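Local atomic coordinates of FAD dependent oxidoreductase (Chelativorans sp. BNC1, PDB entry 6PXS), a protein that oxidises iminodiacetate with the help of bound FAD, as a flavoenzyme of the DadA oxidoreductase family. Residues Val26-Gln31 and Ala168-Asp173; Gly84-Gly89 and Gly147-Gly152; Val235-Trp240 and Met251-Asp256. All blocks are in the same frame, centred on the assembly; numbering follows the deposited sequence.

Interaction 1 (Val26-Gln31 and Ala168-Asp173). With FAD (flavin-adenine dinucleotide), chain E.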
loop_
_atom_site.group_PDB
_atom_site.type_symbol
_atom_site.label_atom_id
_atom_site.label_comp_id
_atom_site.label_asym_id
_atom_site.label_seq_id
_atom_site.Cartn_x
_atom_site.Cartn_y
_atom_site.Cartn_z
ATOM N N VAL A 26 12.761 24.373 -21.834
ATOM C CA VAL A 26 12.619 24.070 -20.414
ATOM C C VAL A 26 13.097 22.648 -20.159
ATOM O O VAL A 26 12.645 21.704 -20.819
ATOM C CB VAL A 26 11.162 24.246 -19.950
ATOM C CG1 VAL A 26 11.047 24.003 -18.456
ATOM C CG2 VAL A 26 10.656 25.634 -20.308
ATOM N N GLU A 27 14.010 22.496 -19.200
ATOM C CA GLU A 27 14.486 21.196 -18.739
ATOM C C GLU A 27 14.109 21.059 -17.269
ATOM O O GLU A 27 14.643 21.779 -16.418
ATOM C CB GLU A 27 15.996 21.055 -18.939
ATOM C CG GLU A 27 16.573 19.738 -18.432
ATOM C CD GLU A 27 18.066 19.618 -18.678
ATOM O OE1 GLU A 27 18.686 20.621 -19.091
ATOM O OE2 GLU A 27 18.621 18.519 -18.458
ATOM N N ILE A 28 13.199 20.134 -16.973
ATOM C CA ILE A 28 12.649 19.961 -15.633
ATOM C C ILE A 28 13.277 18.733 -14.992
ATOM O O ILE A 28 13.397 17.675 -15.624
ATOM C CB ILE A 28 11.114 19.825 -15.673
ATOM C CG1 ILE A 28 10.502 20.881 -16.596
ATOM C CG2 ILE A 28 10.538 19.951 -14.269
ATOM C CD1 ILE A 28 9.003 20.747 -16.764
ATOM N N ILE A 29 13.673 18.870 -13.728
ATOM C CA ILE A 29 14.236 17.776 -12.946
ATOM C C ILE A 29 13.520 17.743 -11.604
ATOM O O ILE A 29 13.380 18.782 -10.947
ATOM C CB ILE A 29 15.756 17.935 -12.750
ATOM C CG1 ILE A 29 16.451 18.058 -14.111
ATOM C CG2 ILE A 29 16.313 16.755 -11.960
ATOM C CD1 ILE A 29 17.929 18.370 -14.025
ATOM N N ASP A 30 13.068 16.558 -11.199
ATOM C CA ASP A 30 12.299 16.413 -9.966
ATOM C C ASP A 30 12.546 15.030 -9.389
ATOM O O ASP A 30 12.256 14.022 -10.040
ATOM C CB ASP A 30 10.807 16.629 -10.227
ATOM C CG ASP A 30 9.963 16.455 -8.977
ATOM O OD1 ASP A 30 10.037 17.322 -8.080
ATOM O OD2 ASP A 30 9.223 15.451 -8.894
ATOM N N GLN A 31 13.068 14.986 -8.161
ATOM C CA GLN A 31 13.336 13.709 -7.510
ATOM C C GLN A 31 12.057 13.046 -7.014
ATOM O O GLN A 31 11.998 11.814 -6.921
ATOM C CB GLN A 31 14.310 13.921 -6.346
ATOM C CG GLN A 31 14.630 12.677 -5.526
ATOM C CD GLN A 31 15.430 11.648 -6.298
ATOM O OE1 GLN A 31 15.061 11.262 -7.406
ATOM N NE2 GLN A 31 16.537 11.199 -5.715
ATOM N N ALA A 168 8.974 20.806 -23.528
ATOM C CA ALA A 168 9.720 20.672 -22.286
ATOM C C ALA A 168 10.069 19.207 -22.027
ATOM O O ALA A 168 9.556 18.291 -22.671
ATOM C CB ALA A 168 8.921 21.249 -21.119
ATOM N N THR A 169 10.967 18.993 -21.066
ATOM C CA THR A 169 11.434 17.662 -20.703
ATOM C C THR A 169 11.318 17.468 -19.199
ATOM O O THR A 169 11.539 18.405 -18.425
ATOM C CB THR A 169 12.890 17.439 -21.133
ATOM O OG1 THR A 169 13.755 18.269 -20.349
ATOM C CG2 THR A 169 13.070 17.772 -22.607
ATOM N N LEU A 170 10.976 16.248 -18.791
ATOM C CA LEU A 170 10.819 15.900 -17.386
ATOM C C LEU A 170 11.628 14.646 -17.094
ATOM O O LEU A 170 11.579 13.680 -17.861
ATOM C CB LEU A 170 9.346 15.679 -17.034
ATOM C CG LEU A 170 9.042 15.215 -15.609
ATOM C CD1 LEU A 170 9.540 16.225 -14.586
ATOM C CD2 LEU A 170 7.549 14.975 -15.448
ATOM N N ARG A 171 12.360 14.665 -15.984
ATOM C CA ARG A 171 13.255 13.573 -15.629
ATOM C C ARG A 171 13.293 13.434 -14.115
ATOM O O ARG A 171 13.173 14.419 -13.383
ATOM C CB ARG A 171 14.663 13.815 -16.188
ATOM C CG ARG A 171 15.756 12.958 -15.567
ATOM C CD ARG A 171 17.025 12.985 -16.413
ATOM N NE ARG A 171 17.485 14.346 -16.692
ATOM C CZ ARG A 171 18.394 15.005 -15.976
ATOM N NH1 ARG A 171 18.964 14.442 -14.915
ATOM N NH2 ARG A 171 18.736 16.238 -16.324
ATOM N N ASN A 172 13.455 12.196 -13.653
ATOM C CA ASN A 172 13.575 11.892 -12.231
ATOM C C ASN A 172 15.060 11.797 -11.902
ATOM O O ASN A 172 15.740 10.861 -12.337
ATOM C CB ASN A 172 12.845 10.597 -11.883
ATOM C CG ASN A 172 12.717 10.382 -10.386
ATOM O OD1 ASN A 172 13.464 9.605 -9.791
ATOM N ND2 ASN A 172 11.765 11.072 -9.771
ATOM N N ASP A 173 15.561 12.765 -11.143
ATOM C CA ASP A 173 16.985 12.833 -10.846
ATOM C C ASP A 173 17.190 13.786 -9.678
ATOM O O ASP A 173 16.318 14.597 -9.355
ATOM C CB ASP A 173 17.785 13.289 -12.072
ATOM C CG ASP A 173 19.259 12.961 -11.964
ATOM O OD1 ASP A 173 19.656 12.332 -10.962
ATOM O OD2 ASP A 173 20.021 13.330 -12.884
HETATM P PA FAD E . 6.906 20.588 -3.363
HETATM O O1A FAD E . 7.352 19.771 -2.208
HETATM O O2A FAD E . 5.519 20.216 -3.896
HETATM O O5B FAD E . 7.944 20.550 -4.539
HETATM C C5B FAD E . 9.342 20.290 -4.298
HETATM C C4B FAD E . 9.835 19.317 -5.337
HETATM O O4B FAD E . 11.242 19.546 -5.587
HETATM C C3B FAD E . 9.706 17.844 -4.945
HETATM O O3B FAD E . 9.290 17.066 -6.061
HETATM C C2B FAD E . 11.126 17.485 -4.504
HETATM O O2B FAD E . 11.406 16.098 -4.656
HETATM C C1B FAD E . 11.938 18.323 -5.486
HETATM N N9A FAD E . 13.307 18.597 -5.062
HETATM C C8A FAD E . 13.714 19.197 -3.900
HETATM N N7A FAD E . 15.016 19.309 -3.785
HETATM C C5A FAD E . 15.498 18.741 -4.956
HETATM C C6A FAD E . 16.802 18.547 -5.450
HETATM N N6A FAD E . 17.907 18.919 -4.800
HETATM N N1A FAD E . 16.933 17.946 -6.654
HETATM C C2A FAD E . 15.834 17.568 -7.312
HETATM N N3A FAD E . 14.557 17.700 -6.942
HETATM C C4A FAD E . 14.456 18.296 -5.750
HETATM N N1 FAD E . -2.111 24.885 0.137
HETATM C C2 FAD E . -3.288 25.489 -0.200
HETATM O O2 FAD E . -3.317 26.505 -0.903
HETATM N N3 FAD E . -4.487 24.958 0.245
HETATM C C4 FAD E . -4.630 23.835 1.033
HETATM O O4 FAD E . -5.750 23.456 1.369
HETATM C C4X FAD E . -3.374 23.202 1.389
HETATM N N5 FAD E . -3.417 22.133 2.133
HETATM C C5X FAD E . -2.218 21.527 2.473
HETATM C C6 FAD E . -2.247 20.383 3.269
HETATM C C7 FAD E . -1.072 19.733 3.635
HETATM C C7M FAD E . -1.144 18.500 4.496
HETATM C C8 FAD E . 0.163 20.242 3.204
HETATM C C8M FAD E . 1.453 19.563 3.586
HETATM C C9 FAD E . 0.195 21.383 2.410
HETATM C C9A FAD E . -0.981 22.028 2.042
HETATM N N10 FAD E . -0.980 23.185 1.235
HETATM C C10 FAD E . -2.162 23.801 0.893
HETATM C "C1'" FAD E . 0.284 23.771 0.761
HETATM C "C2'" FAD E . 0.764 23.183 -0.564
HETATM O "O2'" FAD E . 0.525 21.775 -0.598
HETATM C "C3'" FAD E . 2.264 23.439 -0.708
HETATM O "O3'" FAD E . 2.556 24.762 -0.273
HETATM C "C4'" FAD E . 2.802 23.275 -2.130
HETATM O "O4'" FAD E . 2.499 21.959 -2.592
HETATM C "C5'" FAD E . 4.294 23.520 -2.191
HETATM O "O5'" FAD E . 4.765 23.258 -3.529
HETATM P P FAD E . 6.301 23.295 -3.869
HETATM O O1P FAD E . 6.893 24.607 -3.344
HETATM O O2P FAD E . 6.561 23.009 -5.303
HETATM O O3P FAD E . 6.875 22.121 -2.963
#

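Interaction 2 (Gly84-Gly89 and Gly147-Gly152)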
loop_
_atom_site.group_PDB
_atom_site.type_symbol
_atom_site.label_atom_id
_atom_site.label_comp_id
_atom_site.label_asym_id
_atom_site.label_seq_id
_atom_site.Cartn_x
_atom_site.Cartn_y
_atom_site.Cartn_z
ATOM N N GLY A 84 -10.140 18.233 -10.713
ATOM C CA GLY A 84 -10.757 18.264 -9.404
ATOM C C GLY A 84 -11.207 19.629 -8.942
ATOM O O GLY A 84 -11.496 19.798 -7.752
ATOM N N TYR A 85 -11.280 20.609 -9.839
ATOM C CA TYR A 85 -11.680 21.958 -9.474
ATOM C C TYR A 85 -13.196 22.098 -9.522
ATOM O O TYR A 85 -13.873 21.483 -10.350
ATOM C CB TYR A 85 -11.038 22.989 -10.403
ATOM C CG TYR A 85 -11.399 24.417 -10.057
ATOM C CD1 TYR A 85 -10.676 25.126 -9.109
ATOM C CD2 TYR A 85 -12.469 25.054 -10.675
ATOM C CE1 TYR A 85 -11.005 26.430 -8.783
ATOM C CE2 TYR A 85 -12.805 26.359 -10.358
ATOM C CZ TYR A 85 -12.070 27.041 -9.411
ATOM O OH TYR A 85 -12.399 28.340 -9.091
ATOM N N SER A 86 -13.725 22.917 -8.613
ATOM C CA SER A 86 -15.155 23.191 -8.574
ATOM C C SER A 86 -15.448 24.398 -7.688
ATOM O O SER A 86 -14.983 24.467 -6.545
ATOM C CB SER A 86 -15.918 21.963 -8.075
ATOM O OG SER A 86 -17.319 22.163 -8.157
ATOM N N ARG A 87 -16.216 25.354 -8.210
ATOM C CA ARG A 87 -16.623 26.538 -7.452
ATOM C C ARG A 87 -17.843 26.158 -6.616
ATOM O O ARG A 87 -18.991 26.477 -6.937
ATOM C CB ARG A 87 -16.913 27.702 -8.393
ATOM C CG ARG A 87 -17.182 29.033 -7.701
ATOM C CD ARG A 87 -17.426 30.142 -8.719
ATOM N NE ARG A 87 -17.695 31.434 -8.087
ATOM C CZ ARG A 87 -18.907 31.900 -7.790
ATOM N NH1 ARG A 87 -19.994 31.187 -8.061
ATOM N NH2 ARG A 87 -19.034 33.089 -7.217
ATOM N N VAL A 88 -17.575 25.451 -5.512
ATOM C CA VAL A 88 -18.636 24.862 -4.700
ATOM C C VAL A 88 -19.058 25.743 -3.534
ATOM O O VAL A 88 -19.984 25.377 -2.798
ATOM C CB VAL A 88 -18.205 23.486 -4.150
ATOM C CG1 VAL A 88 -17.941 22.518 -5.287
ATOM C CG2 VAL A 88 -16.966 23.625 -3.266
ATOM N N GLY A 89 -18.412 26.887 -3.337
ATOM C CA GLY A 89 -18.677 27.716 -2.181
ATOM C C GLY A 89 -18.005 27.170 -0.935
ATOM O O GLY A 89 -17.467 26.062 -0.906
ATOM N N GLY A 147 -15.924 30.342 -2.687
ATOM C CA GLY A 147 -14.950 29.360 -2.252
ATOM C C GLY A 147 -14.932 28.143 -3.151
ATOM O O GLY A 147 -15.990 27.607 -3.496
ATOM N N ALA A 148 -13.742 27.699 -3.547
ATOM C CA ALA A 148 -13.587 26.555 -4.430
ATOM C C ALA A 148 -12.544 25.605 -3.860
ATOM O O ALA A 148 -11.843 25.919 -2.894
ATOM C CB ALA A 148 -13.187 26.991 -5.846
ATOM N N ARG A 149 -12.454 24.426 -4.474
ATOM C CA ARG A 149 -11.450 23.434 -4.121
ATOM C C ARG A 149 -10.854 22.865 -5.402
ATOM O O ARG A 149 -11.358 23.099 -6.503
ATOM C CB ARG A 149 -12.034 22.320 -3.237
ATOM C CG ARG A 149 -13.399 21.778 -3.665
ATOM C CD ARG A 149 -13.321 20.812 -4.844
ATOM N NE ARG A 149 -14.586 20.105 -5.038
ATOM C CZ ARG A 149 -14.850 19.291 -6.057
ATOM N NH1 ARG A 149 -13.938 19.073 -6.997
ATOM N NH2 ARG A 149 -16.032 18.695 -6.138
ATOM N N VAL A 150 -9.762 22.115 -5.248
ATOM C CA VAL A 150 -9.044 21.544 -6.383
ATOM C C VAL A 150 -8.158 20.419 -5.868
ATOM O O VAL A 150 -7.809 20.375 -4.689
ATOM C CB VAL A 150 -8.210 22.623 -7.118
ATOM C CG1 VAL A 150 -7.174 23.227 -6.178
ATOM C CG2 VAL A 150 -7.544 22.034 -8.350
ATOM N N ASP A 151 -7.792 19.500 -6.760
ATOM C CA ASP A 151 -6.847 18.435 -6.443
ATOM C C ASP A 151 -5.444 18.932 -6.780
ATOM O O ASP A 151 -5.086 19.054 -7.956
ATOM C CB ASP A 151 -7.185 17.163 -7.217
ATOM C CG ASP A 151 -6.352 15.968 -6.779
ATOM O OD1 ASP A 151 -5.152 16.146 -6.482
ATOM O OD2 ASP A 151 -6.901 14.846 -6.731
ATOM N N GLY A 152 -4.651 19.216 -5.745
ATOM C CA GLY A 152 -3.331 19.786 -5.967
ATOM C C GLY A 152 -2.470 18.958 -6.902
ATOM O O GLY A 152 -1.814 19.496 -7.797
#

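Interaction 3 (Val235-Trp240 and Met251-Asp256)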
loop_
_atom_site.group_PDB
_atom_site.type_symbol
_atom_site.label_atom_id
_atom_site.label_comp_id
_atom_site.label_asym_id
_atom_site.label_seq_id
_atom_site.Cartn_x
_atom_site.Cartn_y
_atom_site.Cartn_z
ATOM N N VAL A 235 -22.618 8.191 -1.774
ATOM C CA VAL A 235 -23.064 9.518 -1.368
ATOM C C VAL A 235 -22.592 10.524 -2.406
ATOM O O VAL A 235 -21.399 10.586 -2.720
ATOM C CB VAL A 235 -22.532 9.885 0.030
ATOM C CG1 VAL A 235 -22.971 11.289 0.419
ATOM C CG2 VAL A 235 -23.004 8.864 1.052
ATOM N N ALA A 236 -23.528 11.313 -2.929
ATOM C CA ALA A 236 -23.211 12.340 -3.917
ATOM C C ALA A 236 -22.647 13.562 -3.201
ATOM O O ALA A 236 -23.358 14.233 -2.446
ATOM C CB ALA A 236 -24.455 12.698 -4.726
ATOM N N THR A 237 -21.367 13.854 -3.442
ATOM C CA THR A 237 -20.676 14.960 -2.792
ATOM C C THR A 237 -20.216 16.039 -3.764
ATOM O O THR A 237 -19.573 17.004 -3.333
ATOM C CB THR A 237 -19.460 14.436 -2.013
ATOM O OG1 THR A 237 -18.579 13.738 -2.903
ATOM C CG2 THR A 237 -19.900 13.495 -0.905
ATOM N N SER A 238 -20.528 15.911 -5.056
ATOM C CA SER A 238 -20.048 16.871 -6.043
ATOM C C SER A 238 -20.472 18.299 -5.731
ATOM O O SER A 238 -19.821 19.241 -6.196
ATOM C CB SER A 238 -20.552 16.479 -7.432
ATOM O OG SER A 238 -21.968 16.435 -7.464
ATOM N N GLY A 239 -21.544 18.483 -4.966
ATOM C CA GLY A 239 -22.056 19.798 -4.643
ATOM C C GLY A 239 -21.772 20.267 -3.236
ATOM O O GLY A 239 -22.269 21.331 -2.843
ATOM N N TRP A 240 -20.999 19.524 -2.462
ATOM C CA TRP A 240 -20.749 19.923 -1.086
ATOM C C TRP A 240 -19.716 21.047 -1.039
ATOM O O TRP A 240 -18.727 21.012 -1.776
ATOM C CB TRP A 240 -20.257 18.736 -0.265
ATOM C CG TRP A 240 -21.313 17.711 -0.008
ATOM C CD1 TRP A 240 -22.541 17.629 -0.600
ATOM C CD2 TRP A 240 -21.240 16.623 0.918
ATOM N NE1 TRP A 240 -23.234 16.554 -0.101
ATOM C CE2 TRP A 240 -22.458 15.920 0.834
ATOM C CE3 TRP A 240 -20.263 16.176 1.812
ATOM C CZ2 TRP A 240 -22.724 14.792 1.607
ATOM C CZ3 TRP A 240 -20.527 15.058 2.578
ATOM C CH2 TRP A 240 -21.748 14.378 2.471
ATOM N N MET A 251 -12.086 20.962 6.152
ATOM C CA MET A 251 -12.431 19.749 5.428
ATOM C C MET A 251 -13.181 20.133 4.163
ATOM O O MET A 251 -13.835 21.177 4.109
ATOM C CB MET A 251 -13.274 18.801 6.288
ATOM C CG MET A 251 -14.614 19.362 6.713
ATOM S SD MET A 251 -15.448 18.275 7.886
ATOM C CE MET A 251 -17.094 18.972 7.856
ATOM N N LEU A 252 -13.072 19.274 3.151
ATOM C CA LEU A 252 -13.699 19.508 1.860
ATOM C C LEU A 252 -14.106 18.165 1.270
ATOM O O LEU A 252 -13.788 17.104 1.811
ATOM C CB LEU A 252 -12.762 20.261 0.908
ATOM C CG LEU A 252 -11.421 19.595 0.583
ATOM C CD1 LEU A 252 -10.778 20.254 -0.628
ATOM C CD2 LEU A 252 -10.473 19.645 1.773
ATOM N N ALA A 253 -14.813 18.222 0.143
ATOM C CA ALA A 253 -15.331 17.031 -0.511
ATOM C C ALA A 253 -14.987 17.053 -1.992
ATOM O O ALA A 253 -14.879 18.118 -2.606
ATOM C CB ALA A 253 -16.849 16.917 -0.346
ATOM N N PHE A 254 -14.818 15.861 -2.559
ATOM C CA PHE A 254 -14.582 15.682 -3.982
ATOM C C PHE A 254 -15.690 14.821 -4.582
ATOM O O PHE A 254 -16.534 14.269 -3.872
ATOM C CB PHE A 254 -13.205 15.058 -4.239
ATOM C CG PHE A 254 -12.059 15.969 -3.900
ATOM C CD1 PHE A 254 -11.785 17.078 -4.683
ATOM C CD2 PHE A 254 -11.253 15.716 -2.803
ATOM C CE1 PHE A 254 -10.730 17.920 -4.375
ATOM C CE2 PHE A 254 -10.196 16.553 -2.490
ATOM C CZ PHE A 254 -9.936 17.655 -3.278
ATOM N N ASP A 255 -15.668 14.705 -5.912
ATOM C CA ASP A 255 -16.801 14.119 -6.626
ATOM C C ASP A 255 -17.009 12.653 -6.262
ATOM O O ASP A 255 -18.152 12.196 -6.136
ATOM C CB ASP A 255 -16.602 14.263 -8.136
ATOM C CG ASP A 255 -16.890 15.669 -8.635
ATOM O OD1 ASP A 255 -17.708 16.375 -8.010
ATOM O OD2 ASP A 255 -16.303 16.066 -9.663
ATOM N N ASP A 256 -15.927 11.893 -6.096
ATOM C CA ASP A 256 -16.058 10.454 -5.893
ATOM C C ASP A 256 -16.323 10.119 -4.430
ATOM O O ASP A 256 -15.604 9.314 -3.830
ATOM C CB ASP A 256 -14.803 9.727 -6.384
ATOM C CG ASP A 256 -14.970 8.215 -6.398
ATOM O OD1 ASP A 256 -16.024 7.725 -5.940
ATOM O OD2 ASP A 256 -14.048 7.517 -6.867
HETATM O O HOH W 1 -20.616 12.999 -6.190
#

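Interaction 1 (Val26-Gln31 and Ala168-Asp173)
A salt bridge from E27 OE2 to R171 NH2, 3.1 Å long, links two parallel strands. The oxygen lies in the guanidinium plane; OE2 is met on its anti side, out of the carboxylate plane, and the two planes are 58° apart. The bend in R171 at chi3 (53°) brings the guanidinium back over I29, whose CG1 packs against one face, 3.7 Å from NH2. R171 NH1 also pairs with D173 OD2, making a three-residue charge network. Beneath it runs the parallel backbone pairing: I28 N donates to T169 O (2.8 Å) and D30 N to R171 O (3.1 Å). N172 ND2 gives a weak bond to Q31 O (3.0 Å), while N172 OD1 is taken by Y273 N of the second subunit. Q31 N makes a weak bond to adenine N3A of FAD (3.3 Å), and the carboxylate of the FAD-binding residue D30 accepts from A8 N. On the other face of the sheet, I28 CG2 meets L170 CD1 at 3.9 Å. The chemistry is thus divided: the charged network, lined by I29, on one face and I28 with L170 on the other, with cofactor recognition at the strand ends, as in Rossmann-type flavoproteins.

Interaction 2 (Gly84-Gly89 and Gly147-Gly152)
R149 NH1 reaches G84 O from above the carbonyl plane, 62° out of it, so this 2.7 Å hydrogen bond does not follow a lone pair, although the oxygen lies in the guanidinium plane. The side chain arrives there by folding back: CG sits between the backbone N and the carbonyl carbon (chi1 44°) and chi2 bends the chain again. S86 CB then rests over the centre of one guanidinium face, 3.5 Å from CZ, and V88 CG2 touches R149 CG at 4.0 Å. A single antiparallel hydrogen-bonded pair joins the backbones, S86 N to R149 O (3.2 Å) and R149 N to S86 O (3.3 Å). Elsewhere Y85 turns the edge of its ring to V150 CB, 4.0 Å from CD1. At G84 there is no room for a side chain, which would run into D151 CB. Replacing R149 with a leucine would probably leave the G84 carbonyl without this donor and S86 CB without the flat surface it covers. One folded arginine, backed by a single beta bridge and a weak bond from G89 N to G147 O, therefore largely fastens an irregular loop to a short strand, as donor and platform.

Interaction 3 (Val235-Trp240 and Met251-Asp256)
A253 CB fills the angle between T237 and W240, 4.0 Å from T237 CB and 3.9 Å from W240 CB, and forms the close-packed half of this contact. The indole is held on more than one side: T237 CG2 lies over one face, offset toward the rim, while F132 meets the ring at about 55°. T237 serves both halves of the contact. With chi1 at 58°, CG2 is anti to the carbonyl carbon and lies over the indole, whereas OG1, between the backbone N and the carbonyl carbon, donates a hydrogen bond to F254 O. The modelled length of that bond is doubtful, and nothing is read from it. W240 N closes the turn by bonding to T237 O at 3.0 Å.

Toward S238 and D255 the character changes. Here the two backbones are joined through a water, which accepts from T237 N (3.0 Å) and donates to D255 O (2.6 Å). The carboxylate of D255 lies beside S238 CB. This looser side also faces the third subunit: S238 OG bonds weakly to G79 O of that subunit, and D256 forms salt bridges with its R153 and R161. D255 OD2 meanwhile lies close to E82 OE2 of the same subunit, an approach of like charges that would probably raise the proton affinity of one of the acids.

The arrangement is a type I beta turn, T237 to W240, in the connection between strands 220-231 and 242-244. It packs on the end of strand 251-254, an edge strand, within this chain, of an antiparallel four-stranded sheet, and on the start of the connection that leads into strand 258-261.

How the interactions relate
From the N terminus, 26-31 waits 136 residues for 168-173, so interaction 1 closes a long loop and places strand 169-171 at one edge of the mixed sheet, beside its parallel strands. Nested inside, interaction 2 closes a loop of 57 residues, joining the segment before strand 90-93 to strand 148-149. Interaction 3 follows in series, spanning ten residues between the turn before strand 242-244 and strand 251-254; no loops cross. In three dimensions interactions 2 and 3 touch, R149 packing on L252 and forming a long, weak ion pair with D255, whereas interaction 1 lies 28 and 34 Å away, centre to centre. FAD spans the gap, its adenine at interaction 1 and its flavin nearer V150.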